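PDB 4JGI: cobalamin-binding protein from Desulfitobacterium hafniense, which binds methylcobalamin on a Rossmann-like domain beside a helical domain, and probably serves as the corrinoid protein of an O-demethylase. Local coordinates for residues Gly17-Asn20 and Glu21-Lys25; Tyr58-Gly61 and Asp62-Phe65; Glu184-Cys187 and Gln188-Ala192. One frame throughout, in Å; residues are numbered along the deposited sequence.

Interaction 1 (Gly17-Asn20 and Glu21-Lys25); sequences GAIN and EVVDK
The flat groups here are the Asp24 carboxylate and the Asn20 amide. Asn20 O lies over one face of the Asp24 carboxylate, almost directly above CG (3.1 Å) and 3.3 Å from each of OD1 and OD2. Since all three oxygens are acceptors, the approach is packing and not bonding. At their polar ends the two side chains share one water, which donates to both: it lies 3.0 Å from Asn20 OD1 and 2.6 Å from Asp24 OD1. The other end of the amide is held as well, because Asn20 ND2 is hydrogen-bonded to Glu16 O, so both ends of the group have partners and its rotation is fixed. With Asn20 CG placed beside the backbone N (chi1 -74°), the amide turns back toward the preceding turn, where Glu16 lies.

All of this runs along one face of helix 16-29, in the four-helix N-terminal domain (helices 4-12, 16-29, 32-54 and 60-77) of a cobalamin-binding protein. Successive i to i+4 bonds carry the backbone, among them Asp24 N to Asn20 O at 2.9 Å and Val23 N to Ile19 O at 3.0 Å. On a different face, Ile19 CG2 meets Val23 CG2 at 4.3 Å, an apolar i, i+4 pair whose two residues also pack on Phe42 of helix 32-54, while Ile69 and Leu77 of helix 60-77 cover Ile19 and Val23 respectively. Val22 directs CG1 back over its own helix, 3.3 Å from Ile19 O.

Interaction 2 (Tyr58-Gly61 and Asp62-Phe65); sequences YFIG and DLIF
Phe59 is the N-cap of helix 60-77: its backbone is extended, and helical angles begin at Ile60. Asp62, three residues on, reaches back to this cap, its OD2 accepting from Phe59 N at 2.9 Å with an N-H...O angle of 170° and using the lone pair turned away from OD1. Only this half of a capping box is present: Phe59 has no polar side-chain atom to accept in return, so Asp62 N makes just a weak bond to the backbone Phe59 O, while the Phe59 side chain lies alongside that of Asp62. Asp62 CG stands beside its own backbone N (chi1 -62°), which turns the carboxylate toward the start of the helix, where the helix dipole would probably stabilise its charge. Tyr58 crosses it at about a right angle, with CB 3.6 Å from Asp62 OD2, and its hydroxyl bonds to Ser12 O. On the cofactor side, Ile60 CD1 packs on Leu63 CD1 at 4.3 Å; both residues touch methylcobalamin and pack against Phe53 and Ile108. In the first turn, Gly61 O accepts from Phe65 N at 2.9 Å and lies over one face of the Phe65 ring, 3.1 Å above its plane and offset toward the rim.

Interaction 3 (Glu184-Cys187 and Gln188-Ala192); sequences ENVC and QRVGA
Among the backbone bonds, Cys187 O takes two, from Gly191 N at 2.9 Å and from Ala192 N at 3.2 Å, the donors arriving from opposite faces of its carbonyl plane. The 6-to-1 bond from Ala192, with a weak one from Gly191 N to Gln188 O, makes a Schellman motif that ends helix 184-190; Gly191 is its C' residue, with a positive phi of 91°.

The polar side-chain contact is Gln188 NE2 to Glu184 OE2, 2.9 Å long but bent to 136°. The oxygen is met nearly along its C-O axis and lies 28° out of the amide plane. Both chains fold at chi2, and these bends bring the two ends together on an exposed face one turn apart.

Apolar contacts lie on the inner side. The Val186 and Val190 side chains lie side by side, pointing the same way, with CG1 of Val186 4.1 Å from CG2 of Val190. The chain turns back after Gly191 and sets Ala192 CB 3.9 Å from Cys187 SG.

Within the beta-alpha-beta unit 174-178, 184-190, 194-195, Val186 and Ala192 pack on Ile177 of the first strand, Cys187 packs on Phe195 of the last, and Val190 faces Met157 and Val161 of the adjacent helix 151-166.

From the N terminus the three contacts follow in series; none nests within or crosses another, and each joins consecutive residues without enclosing a loop. Interaction 1 covers the first turns of helix 16-29, and interaction 2 starts helix 60-77, whose later turns (Ile69, Lys76, Leu77) pack on helix 16-29. Both belong to the helical domain, with centres about 21 Å apart and nearest atoms about 8 Å apart. Interaction 2 is the one whose residues touch methylcobalamin, and it also meets helix 104-115 of the Rossmann-like domain. Interaction 3 ends a helix beside that domain's sheet, its centre about 26 Å from that of interaction 2 and about 41 Å from that of interaction 1, across the chain's centre.

Interaction 1 (Gly17-Asn20 and Glu21-Lys25)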
loop_
_atom_site.group_PDB
_atom_site.type_symbol
_atom_site.label_atom_id
_atom_site.label_comp_id
_atom_site.label_asym_id
_atom_site.label_seq_id
_atom_site.Cartn_x
_atom_site.Cartn_y
_atom_site.Cartn_z
ATOM N N GLY A 17 -6.049 9.093 20.541
ATOM C CA GLY A 17 -5.912 10.301 21.387
ATOM C C GLY A 17 -4.609 10.995 21.064
ATOM O O GLY A 17 -4.575 12.198 20.803
ATOM N N ALA A 18 -3.524 10.244 21.136
ATOM C CA ALA A 18 -2.231 10.875 20.981
ATOM C C ALA A 18 -2.032 11.351 19.553
ATOM O O ALA A 18 -1.460 12.413 19.297
ATOM C CB ALA A 18 -1.145 9.909 21.385
ATOM N N ILE A 19 -2.506 10.571 18.584
ATOM C CA ILE A 19 -2.355 10.999 17.216
ATOM C C ILE A 19 -3.054 12.325 17.007
ATOM O O ILE A 19 -2.521 13.269 16.401
ATOM C CB ILE A 19 -2.985 9.960 16.289
ATOM C CG1 ILE A 19 -2.164 8.672 16.271
ATOM C CG2 ILE A 19 -3.167 10.493 14.871
ATOM C CD1 ILE A 19 -2.823 7.452 15.654
ATOM N N ASN A 20 -4.268 12.442 17.457
ATOM C CA ASN A 20 -5.026 13.684 17.228
ATOM C C ASN A 20 -4.527 14.823 18.060
ATOM O O ASN A 20 -4.621 15.940 17.555
ATOM C CB ASN A 20 -6.527 13.487 17.352
ATOM C CG ASN A 20 -7.069 12.762 16.147
ATOM O OD1 ASN A 20 -7.276 13.395 15.122
ATOM N ND2 ASN A 20 -7.243 11.432 16.242
ATOM N N GLU A 21 -3.928 14.562 19.205
ATOM C CA GLU A 21 -3.291 15.649 20.010
ATOM C C GLU A 21 -2.164 16.317 19.219
ATOM O O GLU A 21 -2.124 17.551 19.111
ATOM C CB GLU A 21 -2.745 15.093 21.313
ATOM C CG GLU A 21 -2.632 16.066 22.439
ATOM C CD GLU A 21 -2.338 15.374 23.756
ATOM O OE1 GLU A 21 -2.683 14.161 23.922
ATOM O OE2 GLU A 21 -1.758 16.051 24.628
ATOM N N VAL A 22 -1.345 15.509 18.545
ATOM C CA VAL A 22 -0.248 16.069 17.803
ATOM C C VAL A 22 -0.689 16.674 16.500
ATOM O O VAL A 22 -0.184 17.729 16.075
ATOM C CB VAL A 22 0.966 15.096 17.659
ATOM C CG1 VAL A 22 0.724 13.854 16.793
ATOM C CG2 VAL A 22 2.186 15.808 17.119
ATOM N N VAL A 23 -1.687 16.075 15.852
ATOM C CA VAL A 23 -2.206 16.649 14.616
ATOM C C VAL A 23 -2.769 18.045 14.908
ATOM O O VAL A 23 -2.501 18.956 14.176
ATOM C CB VAL A 23 -3.268 15.756 13.952
ATOM C CG1 VAL A 23 -4.006 16.513 12.874
ATOM C CG2 VAL A 23 -2.585 14.523 13.394
ATOM N N ASP A 24 -3.464 18.176 16.021
ATOM C CA ASP A 24 -3.972 19.496 16.410
ATOM C C ASP A 24 -2.877 20.533 16.653
ATOM O O ASP A 24 -3.032 21.663 16.227
ATOM C CB ASP A 24 -4.820 19.405 17.649
ATOM C CG ASP A 24 -6.108 18.639 17.429
ATOM O OD1 ASP A 24 -6.518 18.358 16.262
ATOM O OD2 ASP A 24 -6.709 18.287 18.467
ATOM N N LYS A 25 -1.821 20.151 17.340
ATOM C CA LYS A 25 -0.678 21.041 17.567
ATOM C C LYS A 25 -0.014 21.507 16.258
ATOM O O LYS A 25 0.326 22.706 16.076
ATOM C CB LYS A 25 0.336 20.357 18.464
ATOM C CG LYS A 25 -0.084 20.386 19.935
ATOM C CD LYS A 25 0.875 19.582 20.807
ATOM C CE LYS A 25 0.274 19.201 22.159
ATOM N NZ LYS A 25 0.784 17.878 22.602
HETATM O O HOH W 1 -7.800 16.303 15.204
#

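Interaction 2 (Tyr58-Gly61 and Asp62-Phe65)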
loop_
_atom_site.group_PDB
_atom_site.type_symbol
_atom_site.label_atom_id
_atom_site.label_comp_id
_atom_site.label_asym_id
_atom_site.label_seq_id
_atom_site.Cartn_x
_atom_site.Cartn_y
_atom_site.Cartn_z
ATOM N N TYR A 58 -0.719 -8.094 16.747
ATOM C CA TYR A 58 -1.853 -7.492 16.112
ATOM C C TYR A 58 -2.525 -8.502 15.145
ATOM O O TYR A 58 -1.929 -9.493 14.753
ATOM C CB TYR A 58 -1.410 -6.276 15.323
ATOM C CG TYR A 58 -1.161 -5.003 16.089
ATOM C CD1 TYR A 58 -1.457 -4.886 17.445
ATOM C CD2 TYR A 58 -0.639 -3.919 15.460
ATOM C CE1 TYR A 58 -1.217 -3.698 18.134
ATOM C CE2 TYR A 58 -0.405 -2.724 16.112
ATOM C CZ TYR A 58 -0.665 -2.611 17.453
ATOM O OH TYR A 58 -0.508 -1.372 18.116
ATOM N N PHE A 59 -3.784 -8.202 14.838
ATOM C CA PHE A 59 -4.689 -9.073 14.023
ATOM C C PHE A 59 -5.131 -8.318 12.781
ATOM O O PHE A 59 -4.787 -7.130 12.595
ATOM C CB PHE A 59 -5.905 -9.486 14.868
ATOM C CG PHE A 59 -5.489 -10.127 16.147
ATOM C CD1 PHE A 59 -4.768 -11.298 16.093
ATOM C CD2 PHE A 59 -5.635 -9.447 17.340
ATOM C CE1 PHE A 59 -4.307 -11.886 17.239
ATOM C CE2 PHE A 59 -5.219 -10.047 18.513
ATOM C CZ PHE A 59 -4.514 -11.244 18.430
ATOM N N ILE A 60 -5.885 -8.995 11.916
ATOM C CA ILE A 60 -6.415 -8.341 10.706
ATOM C C ILE A 60 -7.155 -7.048 11.051
ATOM O O ILE A 60 -7.024 -6.041 10.358
ATOM C CB ILE A 60 -7.365 -9.324 9.952
ATOM C CG1 ILE A 60 -6.474 -10.443 9.425
ATOM C CG2 ILE A 60 -8.172 -8.687 8.814
ATOM C CD1 ILE A 60 -5.311 -10.019 8.554
ATOM N N GLY A 61 -7.988 -7.075 12.088
ATOM C CA GLY A 61 -8.707 -5.869 12.456
ATOM C C GLY A 61 -7.783 -4.671 12.659
ATOM O O GLY A 61 -8.106 -3.524 12.243
ATOM N N ASP A 62 -6.614 -4.874 13.259
ATOM C CA ASP A 62 -5.712 -3.766 13.492
ATOM C C ASP A 62 -5.185 -3.201 12.188
ATOM O O ASP A 62 -4.974 -2.024 12.097
ATOM C CB ASP A 62 -4.557 -4.228 14.365
ATOM C CG ASP A 62 -5.067 -4.693 15.705
ATOM O OD1 ASP A 62 -5.774 -3.857 16.377
ATOM O OD2 ASP A 62 -4.926 -5.872 16.083
ATOM N N LEU A 63 -5.025 -4.066 11.189
ATOM C CA LEU A 63 -4.624 -3.541 9.913
ATOM C C LEU A 63 -5.736 -2.692 9.249
ATOM O O LEU A 63 -5.430 -1.724 8.550
ATOM C CB LEU A 63 -4.169 -4.613 8.967
ATOM C CG LEU A 63 -3.033 -5.475 9.421
ATOM C CD1 LEU A 63 -2.768 -6.539 8.351
ATOM C CD2 LEU A 63 -1.765 -4.730 9.667
ATOM N N ILE A 64 -6.996 -3.119 9.378
ATOM C CA ILE A 64 -8.064 -2.308 8.907
ATOM C C ILE A 64 -8.051 -0.941 9.597
ATOM O O ILE A 64 -8.131 0.129 8.972
ATOM C CB ILE A 64 -9.375 -3.070 9.132
ATOM C CG1 ILE A 64 -9.382 -4.337 8.282
ATOM C CG2 ILE A 64 -10.585 -2.141 8.810
ATOM C CD1 ILE A 64 -10.534 -5.250 8.572
ATOM N N PHE A 65 -7.930 -0.983 10.925
ATOM C CA PHE A 65 -7.878 0.221 11.728
ATOM C C PHE A 65 -6.764 1.174 11.328
ATOM O O PHE A 65 -7.005 2.373 11.170
ATOM C CB PHE A 65 -7.775 -0.040 13.219
ATOM C CG PHE A 65 -8.856 -0.945 13.827
ATOM C CD1 PHE A 65 -10.091 -1.196 13.241
ATOM C CD2 PHE A 65 -8.578 -1.562 15.009
ATOM C CE1 PHE A 65 -10.977 -2.056 13.837
ATOM C CE2 PHE A 65 -9.438 -2.414 15.601
ATOM C CZ PHE A 65 -10.634 -2.700 14.986
#

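Interaction 3 (Glu184-Cys187 and Gln188-Ala192)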
loop_
_atom_site.group_PDB
_atom_site.type_symbol
_atom_site.label_atom_id
_atom_site.label_comp_id
_atom_site.label_asym_id
_atom_site.label_seq_id
_atom_site.Cartn_x
_atom_site.Cartn_y
_atom_site.Cartn_z
ATOM N N GLU A 184 8.492 -15.909 -1.379
ATOM C CA GLU A 184 9.589 -15.689 -2.374
ATOM C C GLU A 184 9.514 -16.664 -3.540
ATOM O O GLU A 184 9.819 -16.304 -4.681
ATOM C CB GLU A 184 10.961 -15.775 -1.722
ATOM C CG GLU A 184 12.157 -15.581 -2.685
ATOM C CD GLU A 184 12.207 -14.196 -3.344
ATOM O OE1 GLU A 184 11.703 -13.205 -2.767
ATOM O OE2 GLU A 184 12.773 -14.071 -4.453
ATOM N N ASN A 185 9.118 -17.914 -3.283
ATOM C CA ASN A 185 8.984 -18.885 -4.363
ATOM C C ASN A 185 7.933 -18.483 -5.424
ATOM O O ASN A 185 8.141 -18.572 -6.632
ATOM C CB ASN A 185 8.675 -20.272 -3.807
ATOM C CG ASN A 185 8.434 -21.285 -4.917
ATOM O OD1 ASN A 185 9.375 -21.707 -5.606
ATOM N ND2 ASN A 185 7.186 -21.668 -5.107
ATOM N N VAL A 186 6.778 -18.042 -4.946
ATOM C CA VAL A 186 5.706 -17.574 -5.852
ATOM C C VAL A 186 6.202 -16.266 -6.568
ATOM O O VAL A 186 6.010 -16.133 -7.772
ATOM C CB VAL A 186 4.415 -17.280 -5.075
ATOM C CG1 VAL A 186 3.363 -16.662 -5.971
ATOM C CG2 VAL A 186 3.914 -18.539 -4.378
ATOM N N CYS A 187 6.908 -15.398 -5.866
ATOM C CA CYS A 187 7.373 -14.150 -6.421
ATOM C C CYS A 187 8.320 -14.441 -7.613
ATOM O O CYS A 187 8.182 -13.887 -8.686
ATOM C CB CYS A 187 8.071 -13.327 -5.364
ATOM S SG CYS A 187 8.686 -11.731 -5.894
ATOM N N GLN A 188 9.257 -15.355 -7.376
ATOM C CA GLN A 188 10.127 -15.828 -8.464
ATOM C C GLN A 188 9.415 -16.481 -9.664
ATOM O O GLN A 188 9.737 -16.179 -10.817
ATOM C CB GLN A 188 11.124 -16.801 -7.900
ATOM C CG GLN A 188 12.108 -16.045 -7.026
ATOM C CD GLN A 188 12.937 -15.036 -7.814
ATOM O OE1 GLN A 188 13.483 -15.387 -8.861
ATOM N NE2 GLN A 188 13.034 -13.773 -7.325
ATOM N N ARG A 189 8.417 -17.297 -9.400
ATOM C CA ARG A 189 7.700 -17.963 -10.474
ATOM C C ARG A 189 6.891 -16.948 -11.319
ATOM O O ARG A 189 6.795 -17.018 -12.541
ATOM C CB ARG A 189 6.762 -19.045 -9.927
ATOM C CG ARG A 189 6.117 -19.880 -11.036
ATOM C CD ARG A 189 5.626 -21.227 -10.492
ATOM N NE ARG A 189 5.041 -21.099 -9.147
ATOM C CZ ARG A 189 3.769 -20.794 -8.875
ATOM N NH1 ARG A 189 2.878 -20.589 -9.843
ATOM N NH2 ARG A 189 3.383 -20.699 -7.610
ATOM N N VAL A 190 6.331 -15.971 -10.638
ATOM C CA VAL A 190 5.582 -14.924 -11.271
ATOM C C VAL A 190 6.455 -13.962 -12.059
ATOM O O VAL A 190 5.999 -13.397 -13.080
ATOM C CB VAL A 190 4.679 -14.174 -10.223
ATOM C CG1 VAL A 190 4.139 -12.868 -10.752
ATOM C CG2 VAL A 190 3.599 -15.103 -9.771
ATOM N N GLY A 191 7.656 -13.687 -11.565
ATOM C CA GLY A 191 8.445 -12.676 -12.181
ATOM C C GLY A 191 8.258 -11.304 -11.600
ATOM O O GLY A 191 8.602 -10.298 -12.196
ATOM N N ALA A 192 7.697 -11.240 -10.373
ATOM C CA ALA A 192 7.527 -9.961 -9.686
ATOM C C ALA A 192 8.768 -9.364 -9.109
ATOM O O ALA A 192 9.763 -10.099 -8.899
ATOM C CB ALA A 192 6.426 -10.108 -8.609
#